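Local structure of voltage-sensor containing phosphatase (Ciona intestinalis, 3V0D) at residues 207-212 and 254-259; 303-308 and 328-333. The protein probably removes phosphate from membrane phosphoinositides under the control of a voltage sensor, through a PTEN-like phosphatase domain followed by a C2 domain. The protein carries 1 engineered substitution. All coordinates share one frame; numbering follows the deposited sequence. Where two conformers were deposited one is given.

Both contacts lie in the C2 domain, in one antiparallel five-stranded sheet ordered 245-250, 255-260, 202-210, 328-335, 303-307. Contact 1 joins strands 202-210 and 255-260; contact 2 joins strands 328-335 and 303-307, the latter an outermost strand of the sheet. Their centres are about 10 Å apart, since strands 202-210 and 328-335 are neighbours: Thr208 O probably accepts a bond from Lys330 N, and Thr210 and Thr328 meet through their hydroxyls. Along the chain contact 1 closes before contact 2 opens, yet the last strand returns beside the first, so the sheet ties the end of the C2 domain to its beginning.

Contact 1 (207-212 and 254-259); sequences VTITAI and DCVTCE
Val256 and Ile209 meet on the buried side of two antiparallel strands, CG2 of Val256 lying 3.8 Å from CB of Ile209. With chi1 at -69°, Val256 sets CG2 between its own N and carbonyl carbon, against Ile209, and leaves CG1 beside N to face Ile212 CG1 at 4.3 Å. At the next pair on the same face, Val207 CG1 rests 3.8 Å from Cys258 CB. Apolar side chains suit this buried face: Val207 packs on Met225, and Ile209 and Ile212 on Leu223, of strand 223-229 in the other sheet of the C2 beta-sandwich. Val207 with Cys258 and Ile209 with Val256 are hydrogen-bonded pairs; Ile209 N reaches Val256 O at 2.9 Å, in the carbonyl plane. Between them, on the other face, Thr208 and Thr257 form a non-hydrogen-bonded pair whose side chains run side by side, with OG1 of Thr208 3.7 Å from CG2 of Thr257. Beta-branched threonine fits an extended strand while bringing a hydroxyl to this partly exposed face. At the polar end, Asp254 and Cys255 both face Asp250 in a G1 beta bulge. Asp254 O takes the N-H of Ile212 at 3.2 Å, from 48° above the carbonyl plane. The two oxygens of the Asp254 carboxylate have different partners: OD2 accepts from Gln213 N and lies 3.5 Å from Ile212 CG2, while OD1 makes a salt bridge with Arg324.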
ATOM      1  N   VAL A 207      -5.595 -10.399  19.566  1.00 16.88           N
ATOM      2  CA  VAL A 207      -6.161 -10.366  18.231  1.00 17.57           C
ATOM      3  C   VAL A 207      -7.477 -11.126  18.263  1.00 18.18           C
ATOM      4  O   VAL A 207      -7.557 -12.202  18.866  1.00 19.41           O
ATOM      5  CB  VAL A 207      -5.163 -10.898  17.142  1.00 18.22           C
ATOM      6  CG1 VAL A 207      -4.609 -12.326  17.452  1.00 20.54           C
ATOM      7  CG2 VAL A 207      -5.774 -10.814  15.750  1.00 19.96           C
ATOM      8  N   THR A 208      -8.497 -10.546  17.633  1.00 18.10           N
ATOM      9  CA  THR A 208      -9.838 -11.113  17.582  1.00 18.92           C
ATOM     10  C   THR A 208     -10.261 -11.169  16.130  1.00 17.78           C
ATOM     11  O   THR A 208     -10.166 -10.154  15.440  1.00 18.55           O
ATOM     12  CB  THR A 208     -10.820 -10.241  18.385  1.00 19.88           C
ATOM     13  OG1 THR A 208     -10.319 -10.140  19.725  1.00 21.71           O
ATOM     14  CG2 THR A 208     -12.224 -10.848  18.406  1.00 21.98           C
ATOM     15  N   ILE A 209     -10.723 -12.341  15.685  1.00 17.94           N
ATOM     16  CA  ILE A 209     -11.176 -12.515  14.314  1.00 18.18           C
ATOM     17  C   ILE A 209     -12.614 -13.014  14.354  1.00 18.85           C
ATOM     18  O   ILE A 209     -12.901 -14.055  14.950  1.00 19.64           O
ATOM     19  CB  ILE A 209     -10.302 -13.510  13.546  1.00 18.02           C
ATOM     20  CG1 ILE A 209      -8.820 -13.134  13.658  1.00 18.32           C
ATOM     21  CG2 ILE A 209     -10.768 -13.619  12.102  1.00 18.90           C
ATOM     22  CD1 ILE A 209      -7.855 -14.131  13.014  1.00 20.37           C
ATOM     23  N   THR A 210     -13.500 -12.257  13.714  1.00 18.94           N
ATOM     24  CA  THR A 210     -14.917 -12.621  13.619  1.00 19.76           C
ATOM     25  C   THR A 210     -15.223 -13.289  12.291  1.00 19.39           C
ATOM     26  O   THR A 210     -14.497 -13.105  11.324  1.00 21.41           O
ATOM     27  CB  THR A 210     -15.808 -11.382  13.799  1.00 20.21           C
ATOM     28  OG1 THR A 210     -15.539 -10.441  12.745  1.00 21.72           O
ATOM     29  CG2 THR A 210     -15.572 -10.760  15.170  1.00 22.28           C
ATOM     30  N   ALA A 211     -16.319 -14.058  12.256  1.00 19.83           N
ATOM     31  CA  ALA A 211     -16.717 -14.832  11.075  1.00 20.11           C
ATOM     32  C   ALA A 211     -15.639 -15.827  10.688  1.00 19.43           C
ATOM     33  O   ALA A 211     -15.256 -15.941   9.522  1.00 20.32           O
ATOM     34  CB  ALA A 211     -17.154 -13.939   9.891  1.00 20.44           C
ATOM     35  N   ILE A 212     -15.248 -16.637  11.658  1.00 19.73           N
ATOM     36  CA  ILE A 212     -14.153 -17.582  11.431  1.00 19.44           C
ATOM     37  C   ILE A 212     -14.601 -18.868  10.714  1.00 19.40           C
ATOM     38  O   ILE A 212     -13.793 -19.511  10.050  1.00 19.55           O
ATOM     39  CB  ILE A 212     -13.385 -17.855  12.760  1.00 19.57           C
ATOM     40  CG1 ILE A 212     -12.026 -18.540  12.521  1.00 19.62           C
ATOM     41  CG2 ILE A 212     -14.227 -18.674  13.755  1.00 20.74           C
ATOM     42  CD1 ILE A 212     -11.003 -17.650  11.833  1.00 20.35           C
ATOM     43  N   ASP A 254     -19.013 -17.366  16.683  1.00 23.78           N
ATOM     44  CA  ASP A 254     -18.264 -17.558  15.435  1.00 22.32           C
ATOM     45  C   ASP A 254     -16.999 -16.692  15.397  1.00 21.35           C
ATOM     46  O   ASP A 254     -16.735 -15.980  14.420  1.00 22.12           O
ATOM     47  CB  ASP A 254     -19.165 -17.289  14.214  1.00 22.67           C
ATOM     48  CG  ASP A 254     -18.548 -17.737  12.899  1.00 23.55           C
ATOM     49  OD1 ASP A 254     -19.007 -17.265  11.836  1.00 24.56           O
ATOM     50  OD2 ASP A 254     -17.602 -18.555  12.917  1.00 23.82           O
ATOM     51  N   CYS A 255     -16.204 -16.788  16.461  1.00 21.18           N
ATOM     52  CA  CYS A 255     -15.042 -15.902  16.609  1.00 21.42           C
ATOM     53  C   CYS A 255     -13.904 -16.588  17.344  1.00 20.59           C
ATOM     54  O   CYS A 255     -14.092 -17.543  18.120  1.00 21.70           O
ATOM     55  CB  CYS A 255     -15.355 -14.563  17.237  0.66 23.32           C
ATOM     56  SG  CYS A 255     -15.785 -14.747  18.927  0.66 26.44           S
ATOM     57  N   VAL A 256     -12.700 -16.118  17.050  1.00 19.64           N
ATOM     58  CA  VAL A 256     -11.531 -16.507  17.841  1.00 20.44           C
ATOM     59  C   VAL A 256     -10.943 -15.259  18.471  1.00 19.78           C
ATOM     60  O   VAL A 256     -10.939 -14.165  17.879  1.00 20.62           O
ATOM     61  CB  VAL A 256     -10.450 -17.278  17.049  1.00 21.86           C
ATOM     62  CG1 VAL A 256     -10.908 -18.654  16.642  1.00 23.28           C
ATOM     63  CG2 VAL A 256     -10.012 -16.498  15.890  1.00 22.53           C
ATOM     64  N   THR A 257     -10.494 -15.448  19.702  1.00 20.26           N
ATOM     65  CA  THR A 257      -9.800 -14.443  20.452  0.70 22.02           C
ATOM     66  C   THR A 257      -8.457 -15.051  20.896  1.00 21.00           C
ATOM     67  O   THR A 257      -8.429 -16.164  21.403  1.00 22.39           O
ATOM     68  CB  THR A 257     -10.686 -14.016  21.634  0.70 23.79           C
ATOM     69  OG1 THR A 257     -12.023 -13.762  21.163  0.70 26.05           O
ATOM     70  CG2 THR A 257     -10.147 -12.779  22.242  0.70 26.07           C
ATOM     71  N   CYS A 258      -7.375 -14.321  20.720  1.00 20.84           N
ATOM     72  CA  CYS A 258      -6.069 -14.827  21.048  1.00 20.97           C
ATOM     73  C   CYS A 258      -5.299 -13.796  21.828  1.00 20.02           C
ATOM     74  O   CYS A 258      -5.096 -12.686  21.345  1.00 20.72           O
ATOM     75  CB  CYS A 258      -5.406 -15.238  19.737  0.63 21.34           C
ATOM     76  SG  CYS A 258      -4.099 -16.344  19.939  0.63 21.30           S
ATOM     77  N   GLU A 259      -4.881 -14.157  23.038  1.00 19.77           N
ATOM     78  CA  GLU A 259      -3.975 -13.329  23.776  1.00 19.95           C
ATOM     79  C   GLU A 259      -2.617 -13.394  23.108  1.00 19.30           C
ATOM     80  O   GLU A 259      -2.132 -14.491  22.814  1.00 20.21           O
ATOM     81  CB  GLU A 259      -3.870 -13.802  25.206  1.00 21.59           C
ATOM     82  CG  GLU A 259      -2.899 -12.975  26.005  1.00 26.06           C
ATOM     83  CD  GLU A 259      -2.648 -13.517  27.376  1.00 31.97           C
ATOM     84  OE1 GLU A 259      -3.376 -14.436  27.816  1.00 34.97           O
ATOM     85  OE2 GLU A 259      -1.715 -13.001  28.020  1.00 35.20           O
TER

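Contact 2 (303-308 and 328-333); sequences HVTLKR and TVKLTF
Phe333 brings its ring obliquely against the start of strand 303-307: CE1 is 3.9 Å from Val304 CG1, and CD1 is 3.7 Å from His303 CA. Val304 turns CG1 between its own N and carbonyl carbon (chi1 62°), which brings this methyl to the aromatic ring and also to within 4.2 Å of Leu331 CB. On the other face, the Lys330 chain passes Thr305, its CG 3.4 Å from OG1. The lysine leaves the strand with CG anti to its own N, and the extended first part of the chain lays CB, CG and CD against Thr305 OG1, with CD also near the His303 ring; the bend at chi3 comes beyond these atoms, and the ammonium end leads away from strand 303-307. Long and amphipathic, lysine suits such a partly exposed surface. In the His303 ring, approached obliquely by Lys330 CD, ND1 shares a weak hydrogen bond with Thr305 OG1 within the strand. These side chains are set by an antiparallel ladder at the edge of the C2 beta-sandwich. Val304 with Leu331 and Leu306 with Val329 are hydrogen-bonded pairs; Leu306 N meets Val329 O at 2.8 Å in a nearly straight bond (170° at the hydrogen). On the face of Val304, the side chains of Leu306, Val329 and Leu331 reach Phe292 on strand 290-295, in the opposing sheet, and the Phe333 ring meets Phe294 with the planes inclined by about 45°. Near the far end, Thr328 sets CB 3.3 Å from Leu306 O; its hydroxyl turns to the neighbouring strand and bonds with that of Thr210.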
ATOM      1  N   HIS A 303      -7.327  -0.024  20.457  1.00 22.73           N
ATOM      2  CA  HIS A 303      -7.474  -1.075  19.445  1.00 22.00           C
ATOM      3  C   HIS A 303      -7.595  -0.487  18.056  1.00 20.88           C
ATOM      4  O   HIS A 303      -7.843   0.723  17.893  1.00 22.09           O
ATOM      5  CB  HIS A 303      -8.721  -1.937  19.728  1.00 22.87           C
ATOM      6  CG  HIS A 303      -9.998  -1.180  19.605  1.00 25.30           C
ATOM      7  ND1 HIS A 303     -10.820  -1.226  18.495  1.00 27.62           N
ATOM      8  CD2 HIS A 303     -10.574  -0.314  20.461  1.00 26.48           C
ATOM      9  CE1 HIS A 303     -11.859  -0.431  18.690  1.00 28.96           C
ATOM     10  NE2 HIS A 303     -11.733   0.131  19.877  1.00 30.35           N
ATOM     11  N   VAL A 304      -7.438  -1.346  17.057  1.00 20.46           N
ATOM     12  CA  VAL A 304      -7.821  -1.029  15.688  1.00 20.69           C
ATOM     13  C   VAL A 304      -8.612  -2.217  15.169  1.00 20.09           C
ATOM     14  O   VAL A 304      -8.187  -3.382  15.301  1.00 20.27           O
ATOM     15  CB  VAL A 304      -6.622  -0.656  14.776  1.00 21.54           C
ATOM     16  CG1 VAL A 304      -5.631  -1.791  14.626  1.00 21.06           C
ATOM     17  CG2 VAL A 304      -7.121  -0.148  13.426  1.00 23.92           C
ATOM     18  N   THR A 305      -9.771  -1.921  14.606  1.00 20.28           N
ATOM     19  CA  THR A 305     -10.625  -2.929  14.007  1.00 20.87           C
ATOM     20  C   THR A 305     -10.715  -2.665  12.526  1.00 19.83           C
ATOM     21  O   THR A 305     -10.974  -1.539  12.104  1.00 21.59           O
ATOM     22  CB  THR A 305     -12.021  -2.919  14.647  1.00 21.99           C
ATOM     23  OG1 THR A 305     -11.879  -3.187  16.040  1.00 23.81           O
ATOM     24  CG2 THR A 305     -12.917  -3.969  14.031  1.00 23.18           C
ATOM     25  N   LEU A 306     -10.485  -3.706  11.742  1.00 18.80           N
ATOM     26  CA  LEU A 306     -10.550  -3.625  10.297  0.70 18.42           C
ATOM     27  C   LEU A 306     -11.660  -4.526   9.774  1.00 18.36           C
ATOM     28  O   LEU A 306     -11.734  -5.719  10.109  1.00 18.79           O
ATOM     29  CB  LEU A 306      -9.206  -4.006   9.673  0.70 18.61           C
ATOM     30  CG  LEU A 306      -8.049  -3.130  10.136  0.70 18.43           C
ATOM     31  CD1 LEU A 306      -6.790  -3.572   9.434  0.70 20.86           C
ATOM     32  CD2 LEU A 306      -8.312  -1.676   9.802  0.70 19.97           C
ATOM     33  N   LYS A 307     -12.538  -3.937   8.969  1.00 18.88           N
ATOM     34  CA  LYS A 307     -13.550  -4.741   8.305  0.50 19.74           C
ATOM     35  C   LYS A 307     -12.987  -5.426   7.060  1.00 18.94           C
ATOM     36  O   LYS A 307     -11.848  -5.191   6.661  1.00 18.42           O
ATOM     37  CB  LYS A 307     -14.786  -3.893   7.974  0.50 20.64           C
ATOM     38  CG  LYS A 307     -15.319  -3.080   9.134  0.50 22.37           C
ATOM     39  CD  LYS A 307     -16.562  -2.311   8.692  0.50 26.57           C
ATOM     40  CE  LYS A 307     -16.617  -0.885   9.206  0.50 29.96           C
ATOM     41  NZ  LYS A 307     -17.645  -0.112   8.457  0.50 32.77           N
ATOM     42  N   ARG A 308     -13.777  -6.311   6.461  1.00 19.47           N
ATOM     43  CA  ARG A 308     -13.300  -7.132   5.348  1.00 19.51           C
ATOM     44  C   ARG A 308     -12.635  -6.288   4.258  1.00 19.37           C
ATOM     45  O   ARG A 308     -11.552  -6.609   3.778  1.00 19.18           O
ATOM     46  CB  ARG A 308     -14.468  -7.939   4.760  1.00 20.08           C
ATOM     47  CG  ARG A 308     -14.096  -8.776   3.558  1.00 20.39           C
ATOM     48  CD  ARG A 308     -15.269  -9.596   3.055  1.00 20.42           C
ATOM     49  NE  ARG A 308     -16.312  -8.727   2.520  1.00 21.95           N
ATOM     50  CZ  ARG A 308     -17.506  -9.147   2.115  1.00 23.18           C
ATOM     51  NH1 ARG A 308     -17.818 -10.453   2.156  1.00 23.46           N
ATOM     52  NH2 ARG A 308     -18.383  -8.264   1.646  1.00 25.09           N
ATOM     53  N   THR A 328     -13.927  -9.661  10.325  1.00 18.33           N
ATOM     54  CA  THR A 328     -13.151  -8.515  10.833  1.00 18.54           C
ATOM     55  C   THR A 328     -11.954  -9.019  11.608  1.00 17.48           C
ATOM     56  O   THR A 328     -11.978 -10.140  12.141  1.00 18.42           O
ATOM     57  CB  THR A 328     -13.988  -7.550  11.759  1.00 19.25           C
ATOM     58  OG1 THR A 328     -14.217  -8.158  13.033  1.00 20.93           O
ATOM     59  CG2 THR A 328     -15.301  -7.131  11.128  1.00 21.01           C
ATOM     60  N   VAL A 329     -10.931  -8.178  11.700  1.00 17.29           N
ATOM     61  CA  VAL A 329      -9.774  -8.437  12.557  1.00 17.09           C
ATOM     62  C   VAL A 329      -9.583  -7.212  13.438  1.00 17.03           C
ATOM     63  O   VAL A 329      -9.549  -6.093  12.937  1.00 18.14           O
ATOM     64  CB  VAL A 329      -8.498  -8.701  11.728  1.00 17.24           C
ATOM     65  CG1 VAL A 329      -7.300  -8.938  12.673  1.00 17.91           C
ATOM     66  CG2 VAL A 329      -8.698  -9.929  10.805  1.00 18.64           C
ATOM     67  N   LYS A 330      -9.470  -7.444  14.747  1.00 17.19           N
ATOM     68  CA  LYS A 330      -9.231  -6.396  15.742  1.00 18.22           C
ATOM     69  C   LYS A 330      -7.919  -6.699  16.472  1.00 17.59           C
ATOM     70  O   LYS A 330      -7.771  -7.798  17.022  1.00 17.53           O
ATOM     71  CB  LYS A 330     -10.383  -6.316  16.735  1.00 19.59           C
ATOM     72  CG  LYS A 330     -10.110  -5.361  17.876  1.00 20.97           C
ATOM     73  CD  LYS A 330     -11.271  -5.230  18.821  1.00 25.93           C
ATOM     74  CE  LYS A 330     -11.408  -6.432  19.700  1.00 29.79           C
ATOM     75  NZ  LYS A 330     -12.394  -6.128  20.768  1.00 32.74           N
ATOM     76  N   LEU A 331      -7.006  -5.726  16.505  1.00 17.19           N
ATOM     77  CA  LEU A 331      -5.862  -5.789  17.397  1.00 17.67           C
ATOM     78  C   LEU A 331      -6.136  -4.967  18.628  1.00 18.26           C
ATOM     79  O   LEU A 331      -6.618  -3.822  18.521  1.00 19.33           O
ATOM     80  CB  LEU A 331      -4.590  -5.246  16.742  1.00 17.59           C
ATOM     81  CG  LEU A 331      -4.153  -5.941  15.459  1.00 17.14           C
ATOM     82  CD1 LEU A 331      -2.911  -5.265  14.900  1.00 18.86           C
ATOM     83  CD2 LEU A 331      -3.890  -7.415  15.714  1.00 19.25           C
ATOM     84  N   THR A 332      -5.847  -5.537  19.788  1.00 18.54           N
ATOM     85  CA  THR A 332      -5.884  -4.822  21.061  1.00 19.77           C
ATOM     86  C   THR A 332      -4.451  -4.466  21.438  1.00 19.15           C
ATOM     87  O   THR A 332      -3.536  -5.273  21.251  1.00 19.12           O
ATOM     88  CB  THR A 332      -6.536  -5.720  22.127  1.00 21.50           C
ATOM     89  OG1 THR A 332      -7.853  -6.060  21.677  1.00 24.13           O
ATOM     90  CG2 THR A 332      -6.612  -5.039  23.491  1.00 23.63           C
ATOM     91  N   PHE A 333      -4.274  -3.270  22.016  1.00 19.84           N
ATOM     92  CA  PHE A 333      -2.949  -2.739  22.349  1.00 20.25           C
ATOM     93  C   PHE A 333      -2.855  -2.354  23.818  1.00 21.38           C
ATOM     94  O   PHE A 333      -3.853  -1.938  24.426  1.00 24.35           O
ATOM     95  CB  PHE A 333      -2.686  -1.432  21.580  1.00 21.18           C
ATOM     96  CG  PHE A 333      -2.738  -1.570  20.084  1.00 20.42           C
ATOM     97  CD1 PHE A 333      -3.762  -0.995  19.357  1.00 21.94           C
ATOM     98  CD2 PHE A 333      -1.738  -2.259  19.396  1.00 21.14           C
ATOM     99  CE1 PHE A 333      -3.797  -1.095  17.974  1.00 21.42           C
ATOM    100  CE2 PHE A 333      -1.762  -2.370  18.008  1.00 21.51           C
ATOM    101  CZ  PHE A 333      -2.805  -1.790  17.299  1.00 20.57           C
TER